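Local coordinates for hypothetical protein PH1952 (PDB 1ZJJ) that is uncharacterised but probably acts as a magnesium-dependent phosphatase of the haloacid dehalogenase (HAD) superfamily, at residues Y50-K53 with L54-M57; E24-E27 with F28-R32. All blocks are in the same frame, centred on the assembly; numbering follows the deposited sequence.

Contact 1: Y50-K53 with L54-M57; sequences YREK and LLKM
Lys53, in the last turn of helix 47-56, and Met57, just beyond it, send their side chains across each other at a slant, so that Lys53 NZ comes 3.6 Å from Met57 SD. Lys53 has CG opposite its backbone N (chi1 161°) and a bend at chi2, which carries its CE beside Met57 CG, 3.8 Å away. The ammonium group itself is hydrogen-bonded to the carbonyl of Gly15 and makes a cation-pi contact with Tyr13, whose side chain Met57 also touches. On another flank, Leu55 places CD1 over the centre of one face of the Arg51 guanidinium, 4.1 Å above its plane. Glu52 runs alongside Leu55 in the same direction, its OE2 4.0 Å from Leu55 CD1; the carboxylate forms a long salt bridge to Arg51 NE from well outside the guanidinium plane. Leu54 N bonds to Tyr50 O at 2.8 Å, whereas the last such bond, Met57 N to Lys53 O, is weak. An alanine in place of Lys53 would probably leave the Gly15 carbonyl without this donor and uncover one side of the Met57 thioether. Met57 SD and Leu55 CD1 thus flank the Lys53 and Arg51 ends, whose stronger partners lie outside the helix: Lys53 ties it to the chain round Tyr13 and Gly15, about 7 Å from the side chain of the magnesium ligand Asp9, and Arg51 to Asp60 and Val61.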
# COMPACT_ATOMS: atom_id res chain seq x y z
N TYR B 50 -12.44 24.22 5.46
CA TYR B 50 -13.73 23.57 5.36
C TYR B 50 -14.88 24.54 5.59
O TYR B 50 -15.93 24.42 4.95
CB TYR B 50 -13.81 22.38 6.33
CG TYR B 50 -13.37 21.09 5.67
CD1 TYR B 50 -12.19 20.45 6.05
CD2 TYR B 50 -14.12 20.55 4.62
CE1 TYR B 50 -11.77 19.30 5.39
CE2 TYR B 50 -13.70 19.40 3.96
CZ TYR B 50 -12.52 18.78 4.35
OH TYR B 50 -12.10 17.65 3.69
N ARG B 51 -14.68 25.51 6.48
CA ARG B 51 -15.72 26.51 6.71
C ARG B 51 -15.98 27.23 5.40
O ARG B 51 -17.13 27.52 5.06
CB ARG B 51 -15.30 27.52 7.78
CG ARG B 51 -16.16 28.79 7.80
CD ARG B 51 -15.69 29.76 8.88
NE ARG B 51 -16.14 31.14 8.64
CZ ARG B 51 -17.40 31.55 8.71
NH1 ARG B 51 -18.37 30.69 9.01
NH2 ARG B 51 -17.70 32.82 8.47
N GLU B 52 -14.92 27.52 4.64
CA GLU B 52 -15.10 28.21 3.37
C GLU B 52 -15.84 27.33 2.37
O GLU B 52 -16.76 27.79 1.68
CB GLU B 52 -13.74 28.64 2.79
CG GLU B 52 -12.94 29.58 3.70
CD GLU B 52 -13.73 30.81 4.14
OE1 GLU B 52 -14.07 31.64 3.27
OE2 GLU B 52 -14.01 30.94 5.35
N LYS B 53 -15.46 26.06 2.28
CA LYS B 53 -16.13 25.15 1.35
C LYS B 53 -17.62 25.07 1.70
O LYS B 53 -18.48 25.11 0.81
CB LYS B 53 -15.50 23.75 1.44
CG LYS B 53 -16.35 22.60 0.88
CD LYS B 53 -16.57 22.67 -0.62
CE LYS B 53 -17.41 21.49 -1.10
NZ LYS B 53 -17.56 21.44 -2.59
N LEU B 54 -17.92 24.96 2.99
CA LEU B 54 -19.30 24.89 3.44
C LEU B 54 -20.07 26.14 3.04
O LEU B 54 -21.20 26.07 2.57
CB LEU B 54 -19.35 24.66 4.95
CG LEU B 54 -19.04 23.23 5.38
CD1 LEU B 54 -18.98 23.14 6.89
CD2 LEU B 54 -20.10 22.28 4.84
N LEU B 55 -19.44 27.30 3.24
CA LEU B 55 -20.07 28.56 2.86
C LEU B 55 -20.49 28.49 1.41
O LEU B 55 -21.61 28.90 1.06
CB LEU B 55 -19.11 29.73 3.07
CG LEU B 55 -19.03 30.28 4.49
CD1 LEU B 55 -17.91 31.30 4.61
CD2 LEU B 55 -20.36 30.91 4.86
N LYS B 56 -19.61 27.97 0.56
CA LYS B 56 -19.87 27.83 -0.87
C LYS B 56 -21.04 26.91 -1.16
O LYS B 56 -21.68 27.00 -2.20
CB LYS B 56 -18.63 27.30 -1.61
CG LYS B 56 -17.68 28.38 -2.13
CD LYS B 56 -16.41 28.46 -1.29
CE LYS B 56 -15.17 28.80 -2.14
NZ LYS B 56 -15.04 30.19 -2.69
N MET B 57 -21.31 26.01 -0.23
CA MET B 57 -22.41 25.09 -0.39
C MET B 57 -23.67 25.59 0.31
O MET B 57 -24.62 24.83 0.54
CB MET B 57 -22.02 23.71 0.16
CG MET B 57 -20.67 23.24 -0.35
SD MET B 57 -20.50 23.41 -2.13
CE MET B 57 -21.71 22.17 -2.68

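Contact 2: E24-E27 with F28-R32; sequences ELIE and FLKER
Leu25 and Leu29 meet on the apolar side of helix 22-31, Leu25 CD1 lying 4.1 Å from Leu29 CG. With chi1 at 172° and chi2 at 56°, the Leu25 side chain turns CD1 forward along the helix toward Leu29. Ile26 joins more loosely, its CD1 4.3 Å from Leu29 CD1, while its other branch, CG2, lies against the far end of the extended Lys30 chain at CE and NZ. The buried Phe28 brings its CB against the carbonyl oxygens of Glu24 and Leu25. Leu25, Ile26, Phe28 and Leu29 make one side of the helix apolar and seat it against the parallel sheet of the Rossmann-like HAD core: Ile26 and Leu29 reach strand 36-40, Leu25 and Leu29 reach strand 2-6, and Leu25, Phe28 and Leu29 pack on helix 256-261. Charged groups occupy the exposed side. Glu27 and Lys30 cross, OE2 of Glu27 touching the aliphatic CD of Lys30 at 3.8 Å. Glu27 OE2 and Lys30 NZ are 4.2 Å apart, beyond a salt bridge, so any attraction is probably modest. Within 28-32, Arg32 CG meets one face of the Phe28 ring near the rim, 3.5 Å above the plane, and the Arg32 guanidinium in turn has Phe28 CE1 over its centre. Among the main-chain bonds, Leu29 N reaches Leu25 O at 2.9 Å, but the bond from Lys30 N to Ile26 O is weak, and Glu31 N binds Glu27 O at 3.3 Å.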
# COMPACT_ATOMS: atom_id res chain seq x y z
N GLU B 24 -31.61 24.86 6.36
CA GLU B 24 -32.77 24.78 7.25
C GLU B 24 -32.49 23.90 8.44
O GLU B 24 -32.82 24.27 9.55
CB GLU B 24 -34.02 24.25 6.52
CG GLU B 24 -34.73 25.30 5.72
CD GLU B 24 -34.26 25.37 4.28
OE1 GLU B 24 -33.14 24.92 3.95
OE2 GLU B 24 -35.03 25.88 3.45
N LEU B 25 -31.89 22.75 8.18
CA LEU B 25 -31.54 21.82 9.25
C LEU B 25 -30.68 22.52 10.28
O LEU B 25 -31.00 22.53 11.47
CB LEU B 25 -30.78 20.62 8.69
CG LEU B 25 -30.19 19.68 9.76
CD1 LEU B 25 -31.29 19.18 10.70
CD2 LEU B 25 -29.51 18.51 9.07
N ILE B 26 -29.57 23.11 9.83
CA ILE B 26 -28.66 23.81 10.72
C ILE B 26 -29.34 24.97 11.46
O ILE B 26 -29.05 25.21 12.63
CB ILE B 26 -27.43 24.34 9.93
CG1 ILE B 26 -26.66 23.17 9.31
CG2 ILE B 26 -26.51 25.12 10.86
CD1 ILE B 26 -26.19 22.13 10.32
N GLU B 27 -30.24 25.68 10.79
CA GLU B 27 -30.94 26.78 11.46
C GLU B 27 -31.89 26.21 12.50
O GLU B 27 -32.17 26.83 13.52
CB GLU B 27 -31.73 27.63 10.45
CG GLU B 27 -31.07 28.95 10.16
CD GLU B 27 -30.41 29.54 11.39
OE1 GLU B 27 -31.11 29.82 12.39
OE2 GLU B 27 -29.17 29.69 11.37
N PHE B 28 -32.36 25.00 12.23
CA PHE B 28 -33.27 24.32 13.14
C PHE B 28 -32.56 23.82 14.41
O PHE B 28 -33.08 23.96 15.52
CB PHE B 28 -33.94 23.14 12.44
CG PHE B 28 -34.82 22.32 13.33
CD1 PHE B 28 -36.04 22.81 13.77
CD2 PHE B 28 -34.41 21.06 13.75
CE1 PHE B 28 -36.85 22.05 14.61
CE2 PHE B 28 -35.21 20.29 14.59
CZ PHE B 28 -36.43 20.79 15.02
N LEU B 29 -31.38 23.24 14.24
CA LEU B 29 -30.63 22.73 15.39
C LEU B 29 -30.33 23.85 16.38
O LEU B 29 -30.40 23.66 17.60
CB LEU B 29 -29.34 22.05 14.91
CG LEU B 29 -29.58 20.88 13.96
CD1 LEU B 29 -28.25 20.25 13.57
CD2 LEU B 29 -30.49 19.85 14.63
N LYS B 30 -29.99 25.02 15.86
CA LYS B 30 -29.69 26.18 16.69
C LYS B 30 -30.92 26.65 17.46
O LYS B 30 -30.84 27.03 18.63
CB LYS B 30 -29.15 27.31 15.82
CG LYS B 30 -27.83 26.96 15.17
CD LYS B 30 -27.34 28.03 14.21
CE LYS B 30 -25.88 27.76 13.87
NZ LYS B 30 -25.37 28.59 12.74
N GLU B 31 -32.07 26.61 16.79
CA GLU B 31 -33.34 27.01 17.40
C GLU B 31 -33.70 26.09 18.56
O GLU B 31 -34.20 26.53 19.60
CB GLU B 31 -34.45 26.97 16.34
CG GLU B 31 -35.85 27.28 16.85
CD GLU B 31 -36.93 26.89 15.86
OE1 GLU B 31 -38.11 27.19 16.10
OE2 GLU B 31 -36.58 26.26 14.83
N ARG B 32 -33.45 24.80 18.38
CA ARG B 32 -33.75 23.81 19.40
C ARG B 32 -32.63 23.67 20.41
O ARG B 32 -32.72 22.88 21.35
CB ARG B 32 -34.04 22.45 18.75
CG ARG B 32 -35.35 22.42 17.94
CD ARG B 32 -36.52 22.87 18.81
NE ARG B 32 -37.76 23.01 18.05
CZ ARG B 32 -38.56 22.00 17.73
NH1 ARG B 32 -38.26 20.76 18.10
NH2 ARG B 32 -39.67 22.24 17.04

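How the contacts relate
Contact 2 comes first along the chain, on helix 22-31; contact 1 follows on helix 47-56, with strand 36-40 between them. Their centres are 18 Å apart and their nearest atoms about 8 Å, without touching. Both helices belong to the same HAD-type core and pack on strand 36-40 of its six-stranded parallel sheet, next to strand 2-6, just past which lies the metal-binding Asp7. Helix 47-56 then leads on to strand 66-68 in a beta-alpha-beta unit. Contact 1 is the nearer to the metal site, with the Tyr50 side chain about 10 Å from the bound magnesium ion, whereas contact 2 lies more peripherally and joins the sheet to the C-terminal helix 256-261.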